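Local coordinates for protein cofilin (Streptomyces griseoflavus, PDB 5IVU) that probably binds actin, as a bacterial member of the ADF/cofilin family of small actin-binding proteins, at residues Q19-K24 with N82-V87; T38-E43 with K106-R111. All coordinates share one frame; numbering follows the deposited sequence.

Contact 1: Q19-K24 with N82-V87; sequences QLKLGK and NKLTFV
Leu84 reaches out from the strand at 82-87 and receives two neighbours from the last turn of helix 11-21, one on each of its methyl branches. Its CD2 meets Leu20 CD2 at 3.3 Å, a separation so short for two methyls that its exact value is doubtful, although the two leucines clearly press together as they run past each other in opposite directions. The other branch lies against the aliphatic part of Lys21, whose CD is 3.6 Å from Leu84 CD1. The chains cross at about a right angle, and it is the methylenes CG and CD of Lys21 that touch. Lys21 begins with CG swung away from the backbone N (chi1 -166°), then bends, and its NZ is hydrogen-bonded to Thr114. One long side chain thus serves both an apolar and a polar neighbour. Behind Leu84, backbone bonds to Ala117 and Val118 fix the strand on one edge, while Lys83 and Thr85 bond to Leu70 and Tyr68 on the other. Such apolar anchoring of a helix's C-terminal turn on an inner strand illustrates the helix-on-sheet packing of the ADF-homology fold.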
loop_
_atom_site.group_PDB
_atom_site.type_symbol
_atom_site.label_atom_id
_atom_site.label_comp_id
_atom_site.label_asym_id
_atom_site.label_seq_id
_atom_site.Cartn_x
_atom_site.Cartn_y
_atom_site.Cartn_z
ATOM N N GLN A 19 13.548 4.516 -0.671
ATOM C CA GLN A 19 14.380 3.306 -0.662
ATOM C C GLN A 19 13.797 2.184 -1.551
ATOM O O GLN A 19 14.522 1.543 -2.321
ATOM C CB GLN A 19 14.570 2.801 0.765
ATOM C CG GLN A 19 15.713 1.807 0.920
ATOM C CD GLN A 19 15.642 1.003 2.212
ATOM O OE1 GLN A 19 16.243 -0.074 2.315
ATOM N NE2 GLN A 19 14.897 1.514 3.201
ATOM N N LEU A 20 12.487 1.961 -1.456
ATOM C CA LEU A 20 11.800 1.046 -2.362
ATOM C C LEU A 20 12.014 1.469 -3.816
ATOM O O LEU A 20 12.301 0.639 -4.673
ATOM C CB LEU A 20 10.295 0.954 -2.029
ATOM C CG LEU A 20 9.393 0.055 -2.917
ATOM C CD1 LEU A 20 8.334 -0.686 -2.107
ATOM C CD2 LEU A 20 8.708 0.839 -4.026
ATOM N N LYS A 21 11.856 2.760 -4.076
ATOM C CA LYS A 21 11.917 3.310 -5.430
ATOM C C LYS A 21 13.318 3.244 -6.077
ATOM O O LYS A 21 13.411 3.043 -7.280
ATOM C CB LYS A 21 11.417 4.759 -5.409
ATOM C CG LYS A 21 11.114 5.329 -6.779
ATOM C CD LYS A 21 9.963 6.334 -6.737
ATOM C CE LYS A 21 10.286 7.573 -5.913
ATOM N NZ LYS A 21 9.673 8.802 -6.485
ATOM N N LEU A 22 14.373 3.357 -5.263
ATOM C CA LEU A 22 15.772 3.469 -5.679
ATOM C C LEU A 22 16.466 2.170 -5.313
ATOM O O LEU A 22 16.799 1.948 -4.143
ATOM C CB LEU A 22 16.522 4.540 -4.882
ATOM C CG LEU A 22 16.715 6.049 -5.102
ATOM C CD1 LEU A 22 15.755 6.897 -4.277
ATOM C CD2 LEU A 22 18.146 6.407 -4.709
ATOM N N GLY A 23 16.694 1.313 -6.295
ATOM C CA GLY A 23 17.427 0.074 -6.052
ATOM C C GLY A 23 16.620 -0.980 -5.340
ATOM O O GLY A 23 15.518 -0.721 -4.894
ATOM N N LYS A 24 17.245 -2.138 -5.176
ATOM C CA LYS A 24 16.581 -3.407 -4.963
ATOM C C LYS A 24 16.854 -3.933 -3.560
ATOM O O LYS A 24 17.583 -4.907 -3.387
ATOM C CB LYS A 24 17.090 -4.415 -6.012
ATOM C CG LYS A 24 17.362 -3.802 -7.380
ATOM C CD LYS A 24 17.743 -4.865 -8.400
ATOM C CE LYS A 24 18.754 -4.348 -9.413
ATOM N NZ LYS A 24 18.345 -3.068 -10.047
ATOM N N ASN A 82 7.729 -2.359 -14.764
ATOM C CA ASN A 82 7.404 -2.196 -13.339
ATOM C C ASN A 82 6.477 -1.018 -13.143
ATOM O O ASN A 82 6.584 -0.012 -13.856
ATOM C CB ASN A 82 8.654 -2.012 -12.473
ATOM C CG ASN A 82 9.304 -3.334 -12.116
ATOM O OD1 ASN A 82 9.940 -3.973 -12.957
ATOM N ND2 ASN A 82 9.152 -3.751 -10.861
ATOM N N LYS A 83 5.583 -1.133 -12.165
ATOM C CA LYS A 83 4.708 -0.031 -11.802
ATOM C C LYS A 83 4.537 0.051 -10.293
ATOM O O LYS A 83 4.141 -0.908 -9.653
ATOM C CB LYS A 83 3.365 -0.188 -12.500
ATOM C CG LYS A 83 3.413 0.240 -13.953
ATOM C CD LYS A 83 2.037 0.355 -14.581
ATOM C CE LYS A 83 2.086 1.201 -15.841
ATOM N NZ LYS A 83 0.775 1.207 -16.551
ATOM N N LEU A 84 4.844 1.215 -9.737
ATOM C CA LEU A 84 4.640 1.475 -8.323
ATOM C C LEU A 84 3.130 1.622 -8.110
ATOM O O LEU A 84 2.490 2.492 -8.705
ATOM C CB LEU A 84 5.396 2.737 -7.881
ATOM C CG LEU A 84 6.926 2.661 -8.056
ATOM C CD1 LEU A 84 7.554 4.038 -8.191
ATOM C CD2 LEU A 84 7.570 1.888 -6.918
ATOM N N THR A 85 2.587 0.759 -7.259
ATOM C CA THR A 85 1.161 0.605 -7.069
ATOM C C THR A 85 0.758 0.975 -5.643
ATOM O O THR A 85 1.231 0.363 -4.696
ATOM C CB THR A 85 0.751 -0.860 -7.332
ATOM O OG1 THR A 85 1.228 -1.273 -8.620
ATOM C CG2 THR A 85 -0.760 -1.028 -7.250
ATOM N N PHE A 86 -0.094 1.991 -5.506
ATOM C CA PHE A 86 -0.689 2.367 -4.222
ATOM C C PHE A 86 -1.981 1.595 -4.018
ATOM O O PHE A 86 -2.785 1.477 -4.936
ATOM C CB PHE A 86 -0.972 3.865 -4.187
ATOM C CG PHE A 86 -1.340 4.381 -2.827
ATOM C CD1 PHE A 86 -0.357 4.733 -1.914
ATOM C CD2 PHE A 86 -2.668 4.525 -2.464
ATOM C CE1 PHE A 86 -0.691 5.224 -0.661
ATOM C CE2 PHE A 86 -3.013 5.011 -1.214
ATOM C CZ PHE A 86 -2.022 5.361 -0.309
ATOM N N VAL A 87 -2.160 1.063 -2.817
ATOM C CA VAL A 87 -3.279 0.203 -2.482
ATOM C C VAL A 87 -3.949 0.795 -1.252
ATOM O O VAL A 87 -3.305 0.925 -0.216
ATOM C CB VAL A 87 -2.798 -1.231 -2.135
ATOM C CG1 VAL A 87 -3.950 -2.110 -1.646
ATOM C CG2 VAL A 87 -2.122 -1.872 -3.340
#

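Contact 2: T38-E43 with K106-R111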
loop_
_atom_site.group_PDB
_atom_site.type_symbol
_atom_site.label_atom_id
_atom_site.label_comp_id
_atom_site.label_asym_id
_atom_site.label_seq_id
_atom_site.Cartn_x
_atom_site.Cartn_y
_atom_site.Cartn_z
ATOM N N THR A 38 -3.128 9.713 15.547
ATOM C CA THR A 38 -2.335 10.950 15.349
ATOM C C THR A 38 -1.268 10.998 14.237
ATOM O O THR A 38 -0.962 12.096 13.754
ATOM C CB THR A 38 -1.617 11.339 16.663
ATOM O OG1 THR A 38 -0.770 10.258 17.084
ATOM C CG2 THR A 38 -2.633 11.647 17.756
ATOM N N GLU A 39 -0.686 9.851 13.855
ATOM C CA GLU A 39 0.334 9.817 12.792
ATOM C C GLU A 39 0.219 8.614 11.848
ATOM O O GLU A 39 -0.152 7.511 12.267
ATOM C CB GLU A 39 1.757 9.906 13.374
ATOM C CG GLU A 39 2.404 8.588 13.813
ATOM C CD GLU A 39 3.802 8.769 14.401
ATOM O OE1 GLU A 39 4.032 9.733 15.168
ATOM O OE2 GLU A 39 4.676 7.925 14.114
ATOM N N ILE A 40 0.558 8.847 10.579
ATOM C CA ILE A 40 0.712 7.780 9.594
ATOM C C ILE A 40 2.166 7.297 9.662
ATOM O O ILE A 40 3.093 8.106 9.636
ATOM C CB ILE A 40 0.387 8.257 8.165
ATOM C CG1 ILE A 40 -1.048 8.804 8.079
ATOM C CG2 ILE A 40 0.574 7.115 7.163
ATOM C CD1 ILE A 40 -1.312 9.674 6.865
ATOM N N ALA A 41 2.351 5.984 9.744
ATOM C CA ALA A 41 3.659 5.378 9.971
ATOM C C ALA A 41 3.812 4.123 9.136
ATOM O O ALA A 41 2.819 3.587 8.630
ATOM C CB ALA A 41 3.829 5.036 11.452
ATOM N N VAL A 42 5.060 3.659 9.017
ATOM C CA VAL A 42 5.388 2.406 8.346
ATOM C C VAL A 42 5.130 1.285 9.327
ATOM O O VAL A 42 5.781 1.228 10.353
ATOM C CB VAL A 42 6.875 2.352 7.907
ATOM C CG1 VAL A 42 7.231 0.988 7.308
ATOM C CG2 VAL A 42 7.180 3.473 6.915
ATOM N N GLU A 43 4.168 0.415 9.023
ATOM C CA GLU A 43 3.970 -0.806 9.807
ATOM C C GLU A 43 5.066 -1.801 9.477
ATOM O O GLU A 43 5.627 -2.430 10.374
ATOM C CB GLU A 43 2.602 -1.446 9.543
ATOM C CG GLU A 43 2.260 -2.559 10.547
ATOM C CD GLU A 43 1.011 -3.347 10.205
ATOM O OE1 GLU A 43 0.600 -3.372 9.034
ATOM O OE2 GLU A 43 0.431 -3.960 11.113
ATOM N N LYS A 106 -5.972 9.362 3.893
ATOM C CA LYS A 106 -5.343 8.762 2.697
ATOM C C LYS A 106 -4.498 9.744 1.889
ATOM O O LYS A 106 -3.310 9.520 1.688
ATOM C CB LYS A 106 -6.400 8.149 1.767
ATOM C CG LYS A 106 -5.821 7.279 0.658
ATOM C CD LYS A 106 -6.735 7.197 -0.554
ATOM C CE LYS A 106 -6.516 8.344 -1.526
ATOM N NZ LYS A 106 -6.915 7.970 -2.915
ATOM N N ASP A 107 -5.131 10.833 1.454
ATOM C CA ASP A 107 -4.518 11.805 0.535
ATOM C C ASP A 107 -3.262 12.461 1.079
ATOM O O ASP A 107 -2.410 12.866 0.296
ATOM C CB ASP A 107 -5.520 12.892 0.135
ATOM C CG ASP A 107 -6.628 12.360 -0.757
ATOM O OD1 ASP A 107 -6.325 11.945 -1.891
ATOM O OD2 ASP A 107 -7.798 12.337 -0.313
ATOM N N ILE A 108 -3.148 12.567 2.404
ATOM C CA ILE A 108 -1.928 13.064 3.041
ATOM C C ILE A 108 -0.747 12.184 2.627
ATOM O O ILE A 108 0.229 12.677 2.065
ATOM C CB ILE A 108 -2.029 13.075 4.584
ATOM C CG1 ILE A 108 -3.115 14.051 5.060
ATOM C CG2 ILE A 108 -0.687 13.454 5.203
ATOM C CD1 ILE A 108 -3.481 13.909 6.529
ATOM N N LEU A 109 -0.876 10.881 2.869
ATOM C CA LEU A 109 0.133 9.894 2.468
ATOM C C LEU A 109 0.294 9.812 0.950
ATOM O O LEU A 109 1.413 9.811 0.450
ATOM C CB LEU A 109 -0.200 8.504 3.047
ATOM C CG LEU A 109 0.602 7.271 2.591
ATOM C CD1 LEU A 109 2.111 7.441 2.765
ATOM C CD2 LEU A 109 0.124 6.032 3.335
ATOM N N ARG A 110 -0.821 9.751 0.224
ATOM C CA ARG A 110 -0.796 9.556 -1.234
ATOM C C ARG A 110 -0.096 10.701 -1.974
ATOM O O ARG A 110 0.676 10.454 -2.908
ATOM C CB ARG A 110 -2.219 9.357 -1.765
ATOM C CG ARG A 110 -2.369 9.237 -3.278
ATOM C CD ARG A 110 -1.661 8.030 -3.882
ATOM N NE ARG A 110 -1.585 8.165 -5.332
ATOM C CZ ARG A 110 -0.660 8.861 -6.001
ATOM N NH1 ARG A 110 0.346 9.487 -5.377
ATOM N NH2 ARG A 110 -0.729 8.922 -7.332
ATOM N N ARG A 111 -0.355 11.936 -1.540
ATOM C CA ARG A 111 0.280 13.136 -2.117
ATOM C C ARG A 111 1.809 13.161 -1.907
ATOM O O ARG A 111 2.550 13.642 -2.766
ATOM C CB ARG A 111 -0.354 14.409 -1.539
ATOM C CG ARG A 111 -0.201 15.647 -2.410
ATOM C CD ARG A 111 -0.787 16.878 -1.728
ATOM N NE ARG A 111 0.077 17.341 -0.639
ATOM C CZ ARG A 111 0.954 18.352 -0.694
ATOM N NH1 ARG A 111 1.126 19.089 -1.795
ATOM N NH2 ARG A 111 1.677 18.637 0.390
#
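With chi1 at -58°, Ile40 sets CG2 opposite its backbone N, and a nearly extended chi2 carries CD1 on towards the helix, so that both branches reach Leu109 and CD1 reaches Ile108 as well. Leu109 places its CG opposite its own backbone N (chi1 171°) and brings its CD2 methyl to the strand. CG2 of Ile40 then rests 4.0 Å from Leu109 CD2. The longer branch goes to the helix surface itself, where Ile40 CD1 lies 4.1 Å from Leu109 CB. The same methyl is 4.2 Å from Ile108 CB and equally near Ile108 CG2, which puts it against two consecutive residues of the helix. Both helix side chains lie slantwise to Ile40. The distances are those of relaxed van der Waals packing, and the contact is wholly apolar and largely buried. The helix is kinked at 107-108, where the backbone N atoms lack a bond to the preceding turn, and it resumes its i to i+4 bonding with Arg110 N to Lys106 O at 2.9 Å. Further out, Arg110 forms a salt bridge with Glu119 of strand 118-122. Around the contact, Ile40 also touches Val7, Leu33 and Trp65, while Leu109 packs on Phe31, Trp65 and Phe86. Helix 96-112 therefore lies across a face of the sheet to which strands 39-46, 28-33, 64-72 and 81-89 all contribute side chains.

How the contacts relate
From the N terminus, helix 11-21 supplies the first half of contact 1 and strand 39-46 the first half of contact 2; strand 81-89 and then helix 96-112 complete them in that order. The two long loops so closed, spanning 57 and 62 residues, therefore cross instead of nesting. Contact 1 fastens the early helix to one part of the mixed sheet, and contact 2 fastens the late helix to another, their centres about 17 Å apart. Phe86 joins them: its CG lies 3.8 Å from Arg110 CD, and its ring also meets Leu109 and Lys106. Interleaved closures thus bind distant parts of the sequence into one ADF-homology domain.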